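Local coordinates for colicin B (Escherichia coli, PDB 1RH1), which kills Escherichia coli and closely related bacteria by forming channels that depolarise the cytoplasmic membrane and dissipate cellular energy, at residues 84-89 with 223-228. Sequence-based numbering, arbitrary orientation.
Sequences SGWSVS and PDLVLS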
loop_
_atom_site.group_PDB
_atom_site.type_symbol
_atom_site.label_atom_id
_atom_site.label_comp_id
_atom_site.label_asym_id
_atom_site.label_seq_id
_atom_site.Cartn_x
_atom_site.Cartn_y
_atom_site.Cartn_z
ATOM N N SER A 84 16.357 38.223 2.813
ATOM C CA SER A 84 15.987 36.905 3.294
ATOM C C SER A 84 15.495 35.949 2.218
ATOM O O SER A 84 14.786 36.367 1.308
ATOM C CB SER A 84 14.883 36.995 4.332
ATOM O OG SER A 84 15.262 37.609 5.554
ATOM N N GLY A 85 15.924 34.681 2.289
ATOM C CA GLY A 85 15.391 33.623 1.447
ATOM C C GLY A 85 16.174 33.047 0.270
ATOM O O GLY A 85 17.399 32.915 0.148
ATOM N N TRP A 86 15.197 32.766 -0.592
ATOM C CA TRP A 86 15.248 31.965 -1.795
ATOM C C TRP A 86 14.825 32.588 -3.124
ATOM O O TRP A 86 13.770 33.220 -3.185
ATOM C CB TRP A 86 14.384 30.779 -1.461
ATOM C CG TRP A 86 15.112 29.482 -1.295
ATOM C CD1 TRP A 86 16.396 29.291 -1.743
ATOM C CD2 TRP A 86 14.551 28.368 -0.763
ATOM N NE1 TRP A 86 16.653 28.025 -1.505
ATOM C CE2 TRP A 86 15.590 27.440 -0.929
ATOM C CE3 TRP A 86 13.346 28.000 -0.188
ATOM C CZ2 TRP A 86 15.452 26.122 -0.526
ATOM C CZ3 TRP A 86 13.208 26.665 0.216
ATOM C CH2 TRP A 86 14.247 25.739 0.050
ATOM N N SER A 87 15.552 32.400 -4.232
ATOM C CA SER A 87 15.128 32.914 -5.542
ATOM C C SER A 87 15.792 32.151 -6.672
ATOM O O SER A 87 17.020 32.110 -6.769
ATOM C CB SER A 87 15.494 34.389 -5.783
ATOM O OG SER A 87 14.881 35.368 -4.958
ATOM N N VAL A 88 14.988 31.557 -7.554
ATOM C CA VAL A 88 15.487 30.827 -8.719
ATOM C C VAL A 88 14.881 31.358 -10.015
ATOM O O VAL A 88 13.786 31.916 -9.992
ATOM C CB VAL A 88 15.151 29.326 -8.601
ATOM C CG1 VAL A 88 15.684 28.801 -7.292
ATOM C CG2 VAL A 88 13.664 29.092 -8.585
ATOM N N SER A 89 15.551 31.214 -11.157
ATOM C CA SER A 89 14.977 31.568 -12.450
ATOM C C SER A 89 14.362 30.347 -13.139
ATOM O O SER A 89 14.966 29.282 -13.185
ATOM C CB SER A 89 16.052 32.160 -13.364
ATOM O OG SER A 89 15.524 32.726 -14.568
ATOM N N PRO A 223 10.774 28.810 3.822
ATOM C CA PRO A 223 10.040 29.889 3.201
ATOM C C PRO A 223 9.783 29.663 1.701
ATOM O O PRO A 223 10.459 28.876 1.011
ATOM C CB PRO A 223 10.890 31.085 3.543
ATOM C CG PRO A 223 12.292 30.540 3.532
ATOM C CD PRO A 223 12.083 29.250 4.281
ATOM N N ASP A 224 8.743 30.368 1.233
ATOM C CA ASP A 224 8.285 30.306 -0.141
ATOM C C ASP A 224 9.399 30.603 -1.144
ATOM O O ASP A 224 10.226 31.500 -0.937
ATOM C CB ASP A 224 7.127 31.290 -0.278
ATOM C CG ASP A 224 5.804 30.948 0.439
ATOM O OD1 ASP A 224 4.755 31.392 -0.030
ATOM O OD2 ASP A 224 5.789 30.262 1.463
ATOM N N LEU A 225 9.492 29.780 -2.204
ATOM C CA LEU A 225 10.520 29.973 -3.218
ATOM C C LEU A 225 10.092 31.093 -4.152
ATOM O O LEU A 225 8.906 31.236 -4.455
ATOM C CB LEU A 225 10.710 28.671 -3.969
ATOM C CG LEU A 225 11.713 28.620 -5.098
ATOM C CD1 LEU A 225 13.114 28.951 -4.648
ATOM C CD2 LEU A 225 11.674 27.221 -5.639
ATOM N N VAL A 226 11.025 31.958 -4.544
ATOM C CA VAL A 226 10.689 33.040 -5.445
ATOM C C VAL A 226 11.045 32.524 -6.814
ATOM O O VAL A 226 12.156 32.038 -7.020
ATOM C CB VAL A 226 11.502 34.300 -5.080
ATOM C CG1 VAL A 226 11.565 35.290 -6.219
ATOM C CG2 VAL A 226 10.792 35.040 -3.978
ATOM N N LEU A 227 10.094 32.611 -7.745
ATOM C CA LEU A 227 10.326 32.165 -9.115
ATOM C C LEU A 227 10.335 33.357 -10.062
ATOM O O LEU A 227 9.367 34.098 -10.188
ATOM C CB LEU A 227 9.233 31.178 -9.487
ATOM C CG LEU A 227 9.179 29.944 -8.612
ATOM C CD1 LEU A 227 7.758 29.468 -8.438
ATOM C CD2 LEU A 227 10.099 28.912 -9.215
ATOM N N SER A 228 11.478 33.585 -10.693
ATOM C CA SER A 228 11.636 34.656 -11.641
ATOM C C SER A 228 11.428 34.070 -13.034
ATOM O O SER A 228 12.310 33.471 -13.663
ATOM C CB SER A 228 13.023 35.237 -11.464
ATOM O OG SER A 228 13.268 36.292 -12.383
HETATM O O HOH W 1 11.982 33.587 -0.701
#
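V88 sits between V226 and S228 of the parallel neighbouring strand and hydrogen-bonds to both: its N donates to V226 O (2.9 Å, 170° at the hydrogen), and its O receives S228 N (2.9 Å, 175°). The V226 N to W86 O bond is weak, at 3.3 Å, and a water donating to W86 O and D224 O (2.7 Å to the latter) links the two segments beside it. On the sheet face carrying V88 and L227, V88 CG2 lies beside L227 CD2 (3.6 Å), the two side chains pointing the same way. With its CG anti to the backbone N (chi1 179°), L225 swings CD1 against V88 CG1 and over one face of the W86 indole, a CH-pi contact 4.3 Å from the five-membered ring centroid. P223 O meets the same indole in plane at its edge, 3.2 Å from CE3. On the other face S87 OG packs against V226 but is hydrogen-bonded to A58 O. Outward, I72 backs V88 and W86, while M142 touches W86 and L225. Strands 62-64 and 213-216 extend the mixed sheet on either side. V88 thus has both backbone polar groups satisfied by nearly straight bonds, and its side chain joins L225, L227 and the W86 indole in a buried apolar cluster.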